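Local coordinates for vacuolar-sorting protein BRO1 (Saccharomyces cerevisiae, PDB 1ZB1) that helps sort cargo into multivesicular bodies and recruits the deubiquitinase DOA4 to endosomes, at residues V273-M284 with L310-N321. Sequence-based numbering, arbitrary orientation.
Sequences VGEAIAFLDFSM and LEKKQKELIKDN
Ile-277 and Leu-317 run past one another in opposite directions in one of the two tightest pairs of the contact: CG1 of Ile-277 lies 3.4 Å from CB of Leu-317, closer than usual for two carbons. With CG1 beside its backbone N (chi1 -67°) and the chain then extended, Ile-277 carries CD1 over the backbone of the facing helix, 3.6 Å from Leu-317 O. That carbonyl oxygen is buried without a polar partner. A second close pair joins the other end of the leucine to the turn before helix 275-290, where Val-273 CG1 meets Leu-317 CD1 at 3.4 Å. Val-273 CG1 also lies 3.5 Å from the side-chain nitrogen ND2 of Asn-321, a van der Waals contact rather than a hydrogen bond.

Toward Met-284 the fit is looser. Leu-310 rests CD1 against Ser-283 OG and Met-284 CA, and CD2 against Ser-283 OG and Leu-280 CD1, the last at 3.9 Å, while Ser-283 OG is hydrogen-bonded to Ser-257 O of helix 242-269. On the solvent side, Gln-314, extended beyond CG, reaches across to the facing helix; its OE1 stops 3.5 Å from Leu-280 O, two acceptors that cannot bond, and brushes Asp-281 CA. Exposed Ile-318 and Asp-281, whose OD1 is hydrogen-bonded to Gln-285 NE2, flank this margin.

No hydrogen bond crosses the interface. The segment axes approach to 9.8 Å at 153°, evidence of an antiparallel helix pair. Ala-276 and Leu-310 touch helix 242-269, so the pair packs with a third helix toward one end of the elongated, largely helical and probably TPR-like Bro1 domain.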
ATOM      1  N   VAL A 273     -22.486 -32.205   7.582  1.00 56.26           N
ATOM      2  CA  VAL A 273     -22.602 -32.292   6.135  1.00 56.81           C
ATOM      3  C   VAL A 273     -23.971 -31.733   5.769  1.00 56.50           C
ATOM      4  O   VAL A 273     -24.840 -31.603   6.630  1.00 57.79           O
ATOM      5  CB  VAL A 273     -22.490 -33.756   5.663  1.00 57.60           C
ATOM      6  CG1 VAL A 273     -22.441 -33.816   4.145  1.00 58.23           C
ATOM      7  CG2 VAL A 273     -21.248 -34.398   6.263  1.00 57.33           C
ATOM      8  N   GLY A 274     -24.171 -31.401   4.502  1.00 55.88           N
ATOM      9  CA  GLY A 274     -25.447 -30.841   4.101  1.00 55.01           C
ATOM     10  C   GLY A 274     -25.366 -29.350   4.343  1.00 53.75           C
ATOM     11  O   GLY A 274     -25.731 -28.542   3.489  1.00 53.30           O
ATOM     12  N   GLU A 275     -24.890 -28.987   5.529  1.00 52.31           N
ATOM     13  CA  GLU A 275     -24.714 -27.588   5.875  1.00 50.12           C
ATOM     14  C   GLU A 275     -23.406 -27.217   5.186  1.00 47.28           C
ATOM     15  O   GLU A 275     -23.258 -26.127   4.633  1.00 45.30           O
ATOM     16  CB  GLU A 275     -24.592 -27.426   7.393  1.00 51.90           C
ATOM     17  CG  GLU A 275     -24.557 -25.985   7.862  1.00 53.98           C
ATOM     18  CD  GLU A 275     -24.725 -25.860   9.366  1.00 57.12           C
ATOM     19  OE1 GLU A 275     -23.880 -26.397  10.111  1.00 59.09           O
ATOM     20  OE2 GLU A 275     -25.708 -25.224   9.804  1.00 57.34           O
ATOM     21  N   ALA A 276     -22.471 -28.164   5.208  1.00 44.90           N
ATOM     22  CA  ALA A 276     -21.169 -27.999   4.581  1.00 42.84           C
ATOM     23  C   ALA A 276     -21.358 -27.978   3.068  1.00 42.33           C
ATOM     24  O   ALA A 276     -20.710 -27.210   2.358  1.00 41.47           O
ATOM     25  CB  ALA A 276     -20.251 -29.147   4.975  1.00 42.29           C
ATOM     26  N   ILE A 277     -22.248 -28.838   2.583  1.00 41.91           N
ATOM     27  CA  ILE A 277     -22.539 -28.916   1.157  1.00 40.42           C
ATOM     28  C   ILE A 277     -23.087 -27.574   0.677  1.00 39.39           C
ATOM     29  O   ILE A 277     -22.806 -27.140  -0.438  1.00 37.86           O
ATOM     30  CB  ILE A 277     -23.573 -30.037   0.869  1.00 41.29           C
ATOM     31  CG1 ILE A 277     -22.943 -31.400   1.171  1.00 40.70           C
ATOM     32  CG2 ILE A 277     -24.047 -29.965  -0.579  1.00 40.39           C
ATOM     33  CD1 ILE A 277     -23.911 -32.560   1.082  1.00 43.86           C
ATOM     34  N   ALA A 278     -23.865 -26.918   1.532  1.00 37.96           N
ATOM     35  CA  ALA A 278     -24.442 -25.624   1.195  1.00 38.65           C
ATOM     36  C   ALA A 278     -23.341 -24.574   1.024  1.00 38.81           C
ATOM     37  O   ALA A 278     -23.437 -23.701   0.159  1.00 38.90           O
ATOM     38  CB  ALA A 278     -25.423 -25.193   2.282  1.00 39.24           C
ATOM     39  N   PHE A 279     -22.296 -24.662   1.844  1.00 37.29           N
ATOM     40  CA  PHE A 279     -21.192 -23.715   1.761  1.00 36.44           C
ATOM     41  C   PHE A 279     -20.252 -24.011   0.603  1.00 36.21           C
ATOM     42  O   PHE A 279     -19.638 -23.097   0.053  1.00 34.17           O
ATOM     43  CB  PHE A 279     -20.421 -23.673   3.082  1.00 34.77           C
ATOM     44  CG  PHE A 279     -20.952 -22.656   4.043  1.00 35.53           C
ATOM     45  CD1 PHE A 279     -20.630 -21.309   3.894  1.00 36.26           C
ATOM     46  CD2 PHE A 279     -21.815 -23.030   5.067  1.00 35.92           C
ATOM     47  CE1 PHE A 279     -21.161 -20.345   4.752  1.00 37.09           C
ATOM     48  CE2 PHE A 279     -22.354 -22.077   5.931  1.00 37.34           C
ATOM     49  CZ  PHE A 279     -22.026 -20.730   5.772  1.00 38.44           C
ATOM     50  N   LEU A 280     -20.132 -25.281   0.229  1.00 34.82           N
ATOM     51  CA  LEU A 280     -19.279 -25.636  -0.903  1.00 36.57           C
ATOM     52  C   LEU A 280     -20.004 -25.145  -2.151  1.00 36.93           C
ATOM     53  O   LEU A 280     -19.388 -24.771  -3.149  1.00 34.79           O
ATOM     54  CB  LEU A 280     -19.070 -27.149  -0.966  1.00 38.33           C
ATOM     55  CG  LEU A 280     -17.923 -27.706  -0.116  1.00 39.29           C
ATOM     56  CD1 LEU A 280     -16.596 -27.334  -0.749  1.00 41.01           C
ATOM     57  CD2 LEU A 280     -18.009 -27.165   1.299  1.00 40.95           C
ATOM     58  N   ASP A 281     -21.329 -25.148  -2.063  1.00 38.05           N
ATOM     59  CA  ASP A 281     -22.195 -24.692  -3.141  1.00 39.35           C
ATOM     60  C   ASP A 281     -21.901 -23.205  -3.340  1.00 37.53           C
ATOM     61  O   ASP A 281     -21.623 -22.757  -4.453  1.00 37.67           O
ATOM     62  CB  ASP A 281     -23.659 -24.889  -2.734  1.00 42.66           C
ATOM     63  CG  ASP A 281     -24.602 -24.910  -3.917  1.00 47.21           C
ATOM     64  OD1 ASP A 281     -24.687 -23.895  -4.642  1.00 50.95           O
ATOM     65  OD2 ASP A 281     -25.264 -25.951  -4.121  1.00 51.13           O
ATOM     66  N   PHE A 282     -21.952 -22.453  -2.242  1.00 35.27           N
ATOM     67  CA  PHE A 282     -21.692 -21.019  -2.268  1.00 34.62           C
ATOM     68  C   PHE A 282     -20.283 -20.723  -2.768  1.00 32.32           C
ATOM     69  O   PHE A 282     -20.074 -19.784  -3.540  1.00 33.00           O
ATOM     70  CB  PHE A 282     -21.869 -20.423  -0.870  1.00 34.91           C
ATOM     71  CG  PHE A 282     -21.577 -18.952  -0.797  1.00 36.60           C
ATOM     72  CD1 PHE A 282     -22.401 -18.032  -1.440  1.00 37.37           C
ATOM     73  CD2 PHE A 282     -20.475 -18.484  -0.087  1.00 36.66           C
ATOM     74  CE1 PHE A 282     -22.133 -16.664  -1.378  1.00 37.52           C
ATOM     75  CE2 PHE A 282     -20.197 -17.119  -0.018  1.00 37.80           C
ATOM     76  CZ  PHE A 282     -21.027 -16.207  -0.664  1.00 37.65           C
ATOM     77  N   SER A 283     -19.322 -21.526  -2.324  1.00 30.13           N
ATOM     78  CA  SER A 283     -17.936 -21.357  -2.731  1.00 30.15           C
ATOM     79  C   SER A 283     -17.797 -21.439  -4.250  1.00 30.89           C
ATOM     80  O   SER A 283     -17.141 -20.601  -4.870  1.00 29.89           O
ATOM     81  CB  SER A 283     -17.062 -22.430  -2.081  1.00 27.89           C
ATOM     82  OG  SER A 283     -15.700 -22.264  -2.439  1.00 26.82           O
ATOM     83  N   MET A 284     -18.416 -22.455  -4.844  1.00 31.03           N
ATOM     84  CA  MET A 284     -18.369 -22.649  -6.288  1.00 31.73           C
ATOM     85  C   MET A 284     -18.948 -21.439  -7.017  1.00 29.84           C
ATOM     86  O   MET A 284     -18.414 -21.011  -8.035  1.00 30.21           O
ATOM     87  CB  MET A 284     -19.151 -23.906  -6.688  1.00 33.63           C
ATOM     88  CG  MET A 284     -19.117 -24.210  -8.186  1.00 36.70           C
ATOM     89  SD  MET A 284     -17.470 -24.654  -8.788  1.00 42.62           S
ATOM     90  CE  MET A 284     -16.893 -23.121  -9.425  1.00 44.63           C
ATOM     91  N   LEU A 310     -12.983 -28.330  -5.604  1.00 41.08           N
ATOM     92  CA  LEU A 310     -14.304 -28.092  -5.032  1.00 41.01           C
ATOM     93  C   LEU A 310     -15.306 -29.151  -5.456  1.00 41.34           C
ATOM     94  O   LEU A 310     -15.991 -29.735  -4.620  1.00 41.03           O
ATOM     95  CB  LEU A 310     -14.843 -26.719  -5.442  1.00 40.89           C
ATOM     96  CG  LEU A 310     -14.219 -25.474  -4.815  1.00 41.99           C
ATOM     97  CD1 LEU A 310     -14.961 -24.238  -5.301  1.00 40.79           C
ATOM     98  CD2 LEU A 310     -14.294 -25.568  -3.303  1.00 42.45           C
ATOM     99  N   GLU A 311     -15.404 -29.383  -6.760  1.00 41.86           N
ATOM    100  CA  GLU A 311     -16.339 -30.371  -7.280  1.00 42.62           C
ATOM    101  C   GLU A 311     -16.058 -31.739  -6.680  1.00 42.16           C
ATOM    102  O   GLU A 311     -16.975 -32.451  -6.275  1.00 42.00           O
ATOM    103  CB  GLU A 311     -16.253 -30.433  -8.808  1.00 43.31           C
ATOM    104  CG  GLU A 311     -16.844 -29.208  -9.494  1.00 45.24           C
ATOM    105  CD  GLU A 311     -16.790 -29.285 -11.011  1.00 45.76           C
ATOM    106  OE1 GLU A 311     -17.361 -28.386 -11.664  1.00 46.98           O
ATOM    107  OE2 GLU A 311     -16.179 -30.238 -11.545  1.00 43.23           O
ATOM    108  N   LYS A 312     -14.781 -32.094  -6.620  1.00 42.55           N
ATOM    109  CA  LYS A 312     -14.361 -33.370  -6.068  1.00 44.93           C
ATOM    110  C   LYS A 312     -14.905 -33.528  -4.646  1.00 45.49           C
ATOM    111  O   LYS A 312     -15.526 -34.539  -4.315  1.00 46.23           O
ATOM    112  CB  LYS A 312     -12.834 -33.437  -6.070  1.00 46.20           C
ATOM    113  CG  LYS A 312     -12.261 -34.843  -6.100  1.00 49.10           C
ATOM    114  CD  LYS A 312     -10.853 -34.828  -6.681  1.00 50.69           C
ATOM    115  CE  LYS A 312     -10.853 -34.231  -8.090  1.00 51.40           C
ATOM    116  NZ  LYS A 312      -9.502 -34.211  -8.723  1.00 51.48           N
ATOM    117  N   LYS A 313     -14.683 -32.516  -3.815  1.00 45.32           N
ATOM    118  CA  LYS A 313     -15.152 -32.543  -2.434  1.00 45.48           C
ATOM    119  C   LYS A 313     -16.675 -32.505  -2.398  1.00 45.05           C
ATOM    120  O   LYS A 313     -17.309 -33.194  -1.602  1.00 44.14           O
ATOM    121  CB  LYS A 313     -14.596 -31.345  -1.663  1.00 46.34           C
ATOM    122  CG  LYS A 313     -14.568 -31.546  -0.162  1.00 48.30           C
ATOM    123  CD  LYS A 313     -13.590 -32.657   0.198  1.00 50.12           C
ATOM    124  CE  LYS A 313     -13.605 -32.947   1.680  1.00 50.35           C
ATOM    125  NZ  LYS A 313     -14.969 -33.340   2.105  1.00 51.88           N
ATOM    126  N   GLN A 314     -17.253 -31.690  -3.272  1.00 44.28           N
ATOM    127  CA  GLN A 314     -18.699 -31.543  -3.363  1.00 45.39           C
ATOM    128  C   GLN A 314     -19.353 -32.906  -3.619  1.00 46.23           C
ATOM    129  O   GLN A 314     -20.426 -33.197  -3.090  1.00 45.29           O
ATOM    130  CB  GLN A 314     -19.037 -30.570  -4.496  1.00 46.45           C
ATOM    131  CG  GLN A 314     -20.068 -29.500  -4.145  1.00 48.26           C
ATOM    132  CD  GLN A 314     -19.971 -28.277  -5.057  1.00 49.45           C
ATOM    133  OE1 GLN A 314     -20.793 -27.359  -4.979  1.00 49.49           O
ATOM    134  NE2 GLN A 314     -18.959 -28.260  -5.921  1.00 48.42           N
ATOM    135  N   LYS A 315     -18.697 -33.733  -4.429  1.00 46.76           N
ATOM    136  CA  LYS A 315     -19.204 -35.065  -4.755  1.00 49.57           C
ATOM    137  C   LYS A 315     -19.298 -35.932  -3.505  1.00 50.48           C
ATOM    138  O   LYS A 315     -20.379 -36.378  -3.123  1.00 50.78           O
ATOM    139  CB  LYS A 315     -18.282 -35.763  -5.758  1.00 49.21           C
ATOM    140  CG  LYS A 315     -18.121 -35.063  -7.094  1.00 50.30           C
ATOM    141  CD  LYS A 315     -17.191 -35.864  -7.999  1.00 51.03           C
ATOM    142  CE  LYS A 315     -16.915 -35.145  -9.312  1.00 51.33           C
ATOM    143  NZ  LYS A 315     -16.049 -35.956 -10.214  1.00 48.97           N
ATOM    144  N   GLU A 316     -18.147 -36.169  -2.884  1.00 52.79           N
ATOM    145  CA  GLU A 316     -18.044 -36.988  -1.679  1.00 53.92           C
ATOM    146  C   GLU A 316     -19.124 -36.670  -0.653  1.00 54.66           C
ATOM    147  O   GLU A 316     -19.817 -37.568  -0.173  1.00 54.97           O
ATOM    148  CB  GLU A 316     -16.659 -36.804  -1.054  1.00 55.02           C
ATOM    149  CG  GLU A 316     -15.520 -37.122  -2.016  1.00 56.22           C
ATOM    150  CD  GLU A 316     -14.149 -36.786  -1.452  1.00 58.63           C
ATOM    151  OE1 GLU A 316     -13.153 -36.956  -2.190  1.00 59.18           O
ATOM    152  OE2 GLU A 316     -14.063 -36.354  -0.279  1.00 58.31           O
ATOM    153  N   LEU A 317     -19.263 -35.393  -0.318  1.00 55.11           N
ATOM    154  CA  LEU A 317     -20.267 -34.960   0.649  1.00 56.45           C
ATOM    155  C   LEU A 317     -21.670 -35.361   0.200  1.00 56.59           C
ATOM    156  O   LEU A 317     -22.481 -35.830   0.999  1.00 55.95           O
ATOM    157  CB  LEU A 317     -20.205 -33.439   0.832  1.00 57.30           C
ATOM    158  CG  LEU A 317     -19.053 -32.825   1.638  1.00 58.23           C
ATOM    159  CD1 LEU A 317     -19.292 -33.040   3.120  1.00 59.20           C
ATOM    160  CD2 LEU A 317     -17.731 -33.431   1.207  1.00 59.47           C
ATOM    161  N   ILE A 318     -21.949 -35.172  -1.084  1.00 57.24           N
ATOM    162  CA  ILE A 318     -23.253 -35.501  -1.641  1.00 58.07           C
ATOM    163  C   ILE A 318     -23.539 -37.004  -1.614  1.00 59.63           C
ATOM    164  O   ILE A 318     -24.626 -37.425  -1.218  1.00 58.63           O
ATOM    165  CB  ILE A 318     -23.373 -34.976  -3.088  1.00 57.48           C
ATOM    166  CG1 ILE A 318     -23.318 -33.446  -3.078  1.00 56.84           C
ATOM    167  CG2 ILE A 318     -24.670 -35.460  -3.720  1.00 55.91           C
ATOM    168  CD1 ILE A 318     -23.281 -32.816  -4.451  1.00 56.85           C
ATOM    169  N   LYS A 319     -22.566 -37.807  -2.034  1.00 61.83           N
ATOM    170  CA  LYS A 319     -22.736 -39.258  -2.045  1.00 64.20           C
ATOM    171  C   LYS A 319     -23.058 -39.773  -0.648  1.00 65.79           C
ATOM    172  O   LYS A 319     -24.128 -40.334  -0.412  1.00 66.46           O
ATOM    173  CB  LYS A 319     -21.466 -39.942  -2.555  1.00 64.45           C
ATOM    174  CG  LYS A 319     -21.527 -41.460  -2.500  1.00 65.69           C
ATOM    175  CD  LYS A 319     -20.218 -42.081  -2.958  1.00 66.15           C
ATOM    176  CE  LYS A 319     -20.245 -43.594  -2.803  1.00 66.99           C
ATOM    177  NZ  LYS A 319     -18.959 -44.217  -3.230  1.00 67.57           N
ATOM    178  N   ASP A 320     -22.123 -39.577   0.276  1.00 67.03           N
ATOM    179  CA  ASP A 320     -22.304 -40.021   1.652  1.00 68.01           C
ATOM    180  C   ASP A 320     -23.291 -39.115   2.379  1.00 68.52           C
ATOM    181  O   ASP A 320     -22.970 -38.554   3.427  1.00 69.37           O
ATOM    182  CB  ASP A 320     -20.964 -40.008   2.395  1.00 68.59           C
ATOM    183  CG  ASP A 320     -19.870 -40.744   1.646  1.00 68.81           C
ATOM    184  OD1 ASP A 320     -20.071 -41.930   1.305  1.00 69.34           O
ATOM    185  OD2 ASP A 320     -18.807 -40.136   1.402  1.00 69.10           O
ATOM    186  N   ASN A 321     -24.489 -38.969   1.821  1.00 68.68           N
ATOM    187  CA  ASN A 321     -25.508 -38.129   2.439  1.00 68.97           C
ATOM    188  C   ASN A 321     -26.890 -38.359   1.840  1.00 69.65           C
ATOM    189  O   ASN A 321     -27.896 -38.311   2.550  1.00 69.57           O
ATOM    190  CB  ASN A 321     -25.128 -36.652   2.311  1.00 68.39           C
ATOM    191  CG  ASN A 321     -26.103 -35.736   3.025  1.00 68.13           C
ATOM    192  OD1 ASN A 321     -27.223 -35.522   2.566  1.00 68.39           O
ATOM    193  ND2 ASN A 321     -25.682 -35.199   4.164  1.00 69.00           N
TER